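Local coordinates for minor capsid protein (Cafeteriavirus-dependent mavirus, PDB 6G42) that forms the penton of the mavirus capsid, five copies of a jelly-roll subunit that probably close the vertices of the icosahedral shell, at residues C[48-62]-C[292-306]. Residues are numbered along the deposited sequence; the frame is centred on the assembly and turned at random.
Sequences NYLLIVEEFHLHKIR and LPQTVIQLKLLFESI
L51 and F303 lie side by side, pointing the same way, on the densely packed side of two antiparallel strands, 49-59 and 296-305, an example of how one ladder can serve two different surroundings. L51 CD1 sits over one face of the F303 ring, a CH-pi contact of 4.1 Å to the centroid, displaced toward the rim; CG lies anti to the backbone N (chi1 168°), beside the carbonyl carbon, and the branch leans over toward the partner strand, where CD1 meets the ring. Next to them V53 CG2 meets L301 CD2 at 3.8 Å, the two side chains running alongside each other. L299 and L301 of this face pack on L275 of strand 272-281, in the opposing sheet of the single jelly-roll sandwich, and L58 and L299 reach F277 of the same strand.

Regular backbone pairing, such as L50 N to E304 O at 2.8 Å, is interrupted by a classic beta bulge: E54 and E55 both confront K300, and K300 O receives only weak bonds from their two N-H groups, whereas K300 N gives E55 O a bond of 2.7 Å. At the far end T295 OG1 donates to K60 O (2.7 Å) and accepts from L292 N, tying the turn 292-295 to the corner where the first strand bends.

The other face is more polar and is partly covered by a neighbouring subunit: K300 NZ forms a salt bridge with its E216, and Q298 NE2 a hydrogen bond with its S202. H57 and Q298 extend side by side, ring and amide planes 61° apart, with Q298 OE1 near the ring edge. The solvent side is the strand end, where N48 and I306 are exposed and I306 CD1 rests on L50 CG at 3.8 Å, the two side chains crossing at about a right angle.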
loop_
_atom_site.group_PDB
_atom_site.type_symbol
_atom_site.label_atom_id
_atom_site.label_comp_id
_atom_site.label_asym_id
_atom_site.label_seq_id
_atom_site.Cartn_x
_atom_site.Cartn_y
_atom_site.Cartn_z
ATOM N N ASN C 48 -37.909 -9.586 0.837
ATOM C CA ASN C 48 -36.880 -10.199 1.688
ATOM C C ASN C 48 -35.608 -9.359 1.651
ATOM O O ASN C 48 -35.251 -8.823 0.600
ATOM C CB ASN C 48 -36.551 -11.614 1.207
ATOM C CG ASN C 48 -37.661 -12.606 1.491
ATOM O OD1 ASN C 48 -38.386 -12.487 2.482
ATOM N ND2 ASN C 48 -37.790 -13.604 0.628
ATOM N N TYR C 49 -34.916 -9.281 2.787
ATOM C CA TYR C 49 -33.751 -8.403 2.940
ATOM C C TYR C 49 -32.503 -9.093 3.476
ATOM O O TYR C 49 -32.580 -10.049 4.248
ATOM C CB TYR C 49 -34.085 -7.253 3.880
ATOM C CG TYR C 49 -35.140 -6.319 3.354
ATOM C CD1 TYR C 49 -36.493 -6.615 3.505
ATOM C CD2 TYR C 49 -34.793 -5.133 2.712
ATOM C CE1 TYR C 49 -37.472 -5.754 3.029
ATOM C CE2 TYR C 49 -35.765 -4.263 2.233
ATOM C CZ TYR C 49 -37.103 -4.578 2.396
ATOM O OH TYR C 49 -38.071 -3.724 1.930
ATOM N N LEU C 50 -31.356 -8.574 3.047
ATOM C CA LEU C 50 -30.061 -8.883 3.637
ATOM C C LEU C 50 -29.617 -7.673 4.444
ATOM O O LEU C 50 -29.957 -6.551 4.098
ATOM C CB LEU C 50 -29.035 -9.167 2.542
ATOM C CG LEU C 50 -29.339 -10.317 1.584
ATOM C CD1 LEU C 50 -28.310 -10.330 0.465
ATOM C CD2 LEU C 50 -29.353 -11.655 2.312
ATOM N N LEU C 51 -28.868 -7.916 5.514
ATOM C CA LEU C 51 -28.259 -6.865 6.329
ATOM C C LEU C 51 -26.735 -6.912 6.204
ATOM O O LEU C 51 -26.123 -7.975 6.380
ATOM C CB LEU C 51 -28.635 -7.042 7.799
ATOM C CG LEU C 51 -27.872 -6.203 8.834
ATOM C CD1 LEU C 51 -28.173 -4.721 8.674
ATOM C CD2 LEU C 51 -28.237 -6.666 10.226
ATOM N N ILE C 52 -26.138 -5.750 5.944
ATOM C CA ILE C 52 -24.679 -5.583 5.966
ATOM C C ILE C 52 -24.307 -4.277 6.668
ATOM O O ILE C 52 -24.946 -3.239 6.453
ATOM C CB ILE C 52 -24.058 -5.657 4.547
ATOM C CG1 ILE C 52 -22.534 -5.541 4.607
ATOM C CG2 ILE C 52 -24.612 -4.583 3.617
ATOM C CD1 ILE C 52 -21.856 -6.098 3.372
ATOM N N VAL C 53 -23.288 -4.352 7.526
ATOM C CA VAL C 53 -22.735 -3.185 8.200
ATOM C C VAL C 53 -21.763 -2.531 7.222
ATOM O O VAL C 53 -20.656 -3.028 7.018
ATOM C CB VAL C 53 -22.026 -3.577 9.519
ATOM C CG1 VAL C 53 -21.407 -2.359 10.211
ATOM C CG2 VAL C 53 -23.011 -4.271 10.454
ATOM N N GLU C 54 -22.200 -1.429 6.611
ATOM C CA GLU C 54 -21.390 -0.673 5.646
ATOM C C GLU C 54 -20.161 -0.017 6.306
ATOM O O GLU C 54 -19.042 -0.133 5.805
ATOM C CB GLU C 54 -22.262 0.395 4.971
ATOM C CG GLU C 54 -21.575 1.298 3.937
ATOM C CD GLU C 54 -21.220 0.598 2.634
ATOM O OE1 GLU C 54 -21.656 -0.564 2.419
ATOM O OE2 GLU C 54 -20.506 1.227 1.810
ATOM N N GLU C 55 -20.378 0.663 7.428
ATOM C CA GLU C 55 -19.335 1.482 8.042
ATOM C C GLU C 55 -19.592 1.724 9.528
ATOM O O GLU C 55 -20.736 1.911 9.947
ATOM C CB GLU C 55 -19.242 2.803 7.263
ATOM C CG GLU C 55 -18.572 3.995 7.939
ATOM C CD GLU C 55 -18.484 5.215 7.019
ATOM O OE1 GLU C 55 -19.383 5.389 6.158
ATOM O OE2 GLU C 55 -17.527 6.009 7.159
ATOM N N PHE C 56 -18.521 1.685 10.319
ATOM C CA PHE C 56 -18.547 2.227 11.677
ATOM C C PHE C 56 -17.269 2.997 12.009
ATOM O O PHE C 56 -16.268 2.901 11.293
ATOM C CB PHE C 56 -18.883 1.156 12.738
ATOM C CG PHE C 56 -17.814 0.115 12.962
ATOM C CD1 PHE C 56 -16.705 0.386 13.760
ATOM C CD2 PHE C 56 -17.958 -1.166 12.443
ATOM C CE1 PHE C 56 -15.736 -0.581 13.987
ATOM C CE2 PHE C 56 -16.998 -2.141 12.674
ATOM C CZ PHE C 56 -15.885 -1.850 13.447
ATOM N N HIS C 57 -17.336 3.769 13.092
ATOM C CA HIS C 57 -16.198 4.543 13.591
ATOM C C HIS C 57 -16.221 4.598 15.119
ATOM O O HIS C 57 -17.158 5.122 15.705
ATOM C CB HIS C 57 -16.224 5.950 12.986
ATOM C CG HIS C 57 -14.950 6.725 13.150
ATOM N ND1 HIS C 57 -13.727 6.141 13.403
ATOM C CD2 HIS C 57 -14.710 8.051 13.054
ATOM C CE1 HIS C 57 -12.798 7.076 13.473
ATOM N NE2 HIS C 57 -13.368 8.244 13.264
ATOM N N LEU C 58 -15.204 4.021 15.750
ATOM C CA LEU C 58 -15.080 4.009 17.208
ATOM C C LEU C 58 -14.075 5.093 17.574
ATOM O O LEU C 58 -12.876 4.839 17.716
ATOM C CB LEU C 58 -14.629 2.629 17.711
ATOM C CG LEU C 58 -15.298 1.410 17.061
ATOM C CD1 LEU C 58 -14.737 0.128 17.648
ATOM C CD2 LEU C 58 -16.815 1.436 17.195
ATOM N N HIS C 59 -14.579 6.317 17.698
ATOM C CA HIS C 59 -13.719 7.489 17.831
ATOM C C HIS C 59 -13.460 7.897 19.270
ATOM O O HIS C 59 -14.371 8.305 19.972
ATOM C CB HIS C 59 -14.340 8.651 17.071
ATOM C CG HIS C 59 -13.409 9.792 16.855
ATOM N ND1 HIS C 59 -12.113 9.622 16.426
ATOM C CD2 HIS C 59 -13.591 11.124 16.997
ATOM C CE1 HIS C 59 -11.532 10.802 16.318
ATOM N NE2 HIS C 59 -12.410 11.730 16.653
ATOM N N LYS C 60 -12.185 7.830 19.662
ATOM C CA LYS C 60 -11.725 8.073 21.030
ATOM C C LYS C 60 -12.269 7.053 22.035
ATOM O O LYS C 60 -13.183 7.327 22.829
ATOM C CB LYS C 60 -11.972 9.513 21.474
ATOM C CG LYS C 60 -11.488 10.505 20.443
ATOM C CD LYS C 60 -11.564 11.925 20.945
ATOM C CE LYS C 60 -11.393 12.884 19.789
ATOM N NZ LYS C 60 -11.300 14.275 20.289
ATOM N N ILE C 61 -11.664 5.871 21.964
ATOM C CA ILE C 61 -11.892 4.775 22.901
ATOM C C ILE C 61 -10.557 4.315 23.466
ATOM O O ILE C 61 -9.501 4.730 22.981
ATOM C CB ILE C 61 -12.553 3.575 22.211
ATOM C CG1 ILE C 61 -11.649 3.034 21.097
ATOM C CG2 ILE C 61 -13.908 3.979 21.653
ATOM C CD1 ILE C 61 -12.031 1.654 20.650
ATOM N N ARG C 62 -10.614 3.443 24.472
ATOM C CA ARG C 62 -9.411 2.857 25.075
ATOM C C ARG C 62 -9.444 1.339 24.952
ATOM O O ARG C 62 -10.495 0.725 25.125
ATOM C CB ARG C 62 -9.292 3.255 26.542
ATOM C CG ARG C 62 -7.860 3.254 27.036
ATOM C CD ARG C 62 -7.769 3.284 28.545
ATOM N NE ARG C 62 -6.390 3.473 28.992
ATOM C CZ ARG C 62 -5.970 3.358 30.253
ATOM N NH1 ARG C 62 -6.819 3.043 31.236
ATOM N NH2 ARG C 62 -4.683 3.552 30.540
ATOM N N LEU C 292 -15.721 6.402 26.891
ATOM C CA LEU C 292 -15.033 7.485 27.587
ATOM C C LEU C 292 -15.960 8.707 27.547
ATOM O O LEU C 292 -16.953 8.703 26.817
ATOM C CB LEU C 292 -13.701 7.810 26.906
ATOM C CG LEU C 292 -12.707 6.656 26.763
ATOM C CD1 LEU C 292 -11.498 7.085 25.950
ATOM C CD2 LEU C 292 -12.279 6.143 28.129
ATOM N N PRO C 293 -15.648 9.758 28.326
ATOM C CA PRO C 293 -16.406 11.007 28.181
ATOM C C PRO C 293 -16.331 11.638 26.776
ATOM O O PRO C 293 -17.289 12.289 26.344
ATOM C CB PRO C 293 -15.762 11.927 29.224
ATOM C CG PRO C 293 -15.229 11.004 30.251
ATOM C CD PRO C 293 -14.752 9.800 29.495
ATOM N N GLN C 294 -15.218 11.396 26.076
ATOM C CA GLN C 294 -14.913 12.010 24.780
ATOM C C GLN C 294 -15.286 11.129 23.575
ATOM O O GLN C 294 -15.071 11.521 22.434
ATOM C CB GLN C 294 -13.416 12.348 24.719
ATOM C CG GLN C 294 -12.884 13.127 25.926
ATOM C CD GLN C 294 -12.469 12.249 27.106
ATOM O OE1 GLN C 294 -12.803 11.068 27.166
ATOM N NE2 GLN C 294 -11.738 12.831 28.052
ATOM N N THR C 295 -15.853 9.954 23.832
ATOM C CA THR C 295 -16.143 8.971 22.792
ATOM C C THR C 295 -17.269 9.430 21.873
ATOM O O THR C 295 -18.339 9.817 22.336
ATOM C CB THR C 295 -16.537 7.603 23.405
ATOM O OG1 THR C 295 -15.451 7.095 24.195
ATOM C CG2 THR C 295 -16.891 6.577 22.322
ATOM N N VAL C 296 -17.004 9.385 20.572
ATOM C CA VAL C 296 -18.044 9.479 19.556
ATOM C C VAL C 296 -18.031 8.178 18.777
ATOM O O VAL C 296 -16.971 7.653 18.452
ATOM C CB VAL C 296 -17.846 10.669 18.601
ATOM C CG1 VAL C 296 -18.957 10.717 17.550
ATOM C CG2 VAL C 296 -17.817 11.966 19.395
ATOM N N ILE C 297 -19.223 7.661 18.502
ATOM C CA ILE C 297 -19.382 6.400 17.796
ATOM C C ILE C 297 -20.363 6.599 16.646
ATOM O O ILE C 297 -21.445 7.130 16.850
ATOM C CB ILE C 297 -19.778 5.276 18.777
ATOM C CG1 ILE C 297 -18.525 4.886 19.565
ATOM C CG2 ILE C 297 -20.333 4.059 18.047
ATOM C CD1 ILE C 297 -18.752 3.993 20.747
ATOM N N GLN C 298 -19.943 6.213 15.443
ATOM C CA GLN C 298 -20.764 6.315 14.233
ATOM C C GLN C 298 -20.970 4.924 13.660
ATOM O O GLN C 298 -20.178 4.012 13.909
ATOM C CB GLN C 298 -20.107 7.219 13.197
ATOM C CG GLN C 298 -20.156 8.698 13.542
ATOM C CD GLN C 298 -19.161 9.532 12.746
ATOM O OE1 GLN C 298 -18.506 9.036 11.825
ATOM N NE2 GLN C 298 -19.040 10.807 13.101
ATOM N N LEU C 299 -22.038 4.780 12.886
ATOM C CA LEU C 299 -22.543 3.469 12.493
ATOM C C LEU C 299 -23.486 3.603 11.304
ATOM O O LEU C 299 -24.377 4.445 11.309
ATOM C CB LEU C 299 -23.273 2.858 13.690
ATOM C CG LEU C 299 -23.740 1.404 13.643
ATOM C CD1 LEU C 299 -23.588 0.773 15.019
ATOM C CD2 LEU C 299 -25.186 1.297 13.178
ATOM N N LYS C 300 -23.280 2.781 10.284
ATOM C CA LYS C 300 -24.099 2.829 9.074
ATOM C C LYS C 300 -24.462 1.407 8.654
ATOM O O LYS C 300 -23.582 0.570 8.451
ATOM C CB LYS C 300 -23.356 3.558 7.954
ATOM C CG LYS C 300 -24.247 4.044 6.816
ATOM C CD LYS C 300 -23.559 5.125 5.982
ATOM C CE LYS C 300 -24.536 5.966 5.171
ATOM N NZ LYS C 300 -24.521 5.609 3.729
ATOM N N LEU C 301 -25.764 1.147 8.552
ATOM C CA LEU C 301 -26.290 -0.162 8.188
ATOM C C LEU C 301 -26.947 -0.094 6.815
ATOM O O LEU C 301 -27.430 0.962 6.400
ATOM C CB LEU C 301 -27.319 -0.615 9.223
ATOM C CG LEU C 301 -26.886 -0.644 10.688
ATOM C CD1 LEU C 301 -28.085 -0.928 11.566
ATOM C CD2 LEU C 301 -25.809 -1.687 10.934
ATOM N N LEU C 302 -26.959 -1.223 6.115
ATOM C CA LEU C 302 -27.648 -1.334 4.831
ATOM C C LEU C 302 -28.594 -2.527 4.843
ATOM O O LEU C 302 -28.163 -3.660 5.071
ATOM C CB LEU C 302 -26.644 -1.490 3.687
ATOM C CG LEU C 302 -27.221 -1.824 2.304
ATOM C CD1 LEU C 302 -28.180 -0.737 1.830
ATOM C CD2 LEU C 302 -26.108 -2.040 1.292
ATOM N N PHE C 303 -29.875 -2.256 4.601
ATOM C CA PHE C 303 -30.854 -3.302 4.330
ATOM C C PHE C 303 -31.040 -3.359 2.816
ATOM O O PHE C 303 -31.578 -2.427 2.209
ATOM C CB PHE C 303 -32.161 -3.027 5.073
ATOM C CG PHE C 303 -32.007 -3.025 6.573
ATOM C CD1 PHE C 303 -32.056 -4.216 7.295
ATOM C CD2 PHE C 303 -31.788 -1.834 7.265
ATOM C CE1 PHE C 303 -31.902 -4.216 8.674
ATOM C CE2 PHE C 303 -31.632 -1.827 8.644
ATOM C CZ PHE C 303 -31.689 -3.020 9.351
ATOM N N GLU C 304 -30.544 -4.440 2.220
ATOM C CA GLU C 304 -30.531 -4.643 0.771
ATOM C C GLU C 304 -31.535 -5.743 0.399
ATOM O O GLU C 304 -31.408 -6.890 0.851
ATOM C CB GLU C 304 -29.115 -5.030 0.328
ATOM C CG GLU C 304 -28.912 -5.159 -1.174
ATOM C CD GLU C 304 -27.519 -5.654 -1.542
ATOM O OE1 GLU C 304 -26.529 -5.176 -0.944
ATOM O OE2 GLU C 304 -27.411 -6.530 -2.434
ATOM N N SER C 305 -32.530 -5.394 -0.417
ATOM C CA SER C 305 -33.597 -6.337 -0.773
ATOM C C SER C 305 -33.121 -7.330 -1.819
ATOM O O SER C 305 -32.180 -7.051 -2.564
ATOM C CB SER C 305 -34.857 -5.606 -1.265
ATOM O OG SER C 305 -34.687 -5.065 -2.560
ATOM N N ILE C 306 -33.785 -8.486 -1.856
ATOM C CA ILE C 306 -33.512 -9.536 -2.844
ATOM C C ILE C 306 -34.762 -9.658 -3.724
ATOM O O ILE C 306 -34.925 -10.607 -4.491
ATOM C CB ILE C 306 -33.169 -10.907 -2.198
ATOM C CG1 ILE C 306 -32.498 -10.744 -0.822
ATOM C CG2 ILE C 306 -32.267 -11.718 -3.127
ATOM C CD1 ILE C 306 -32.284 -12.048 -0.073
#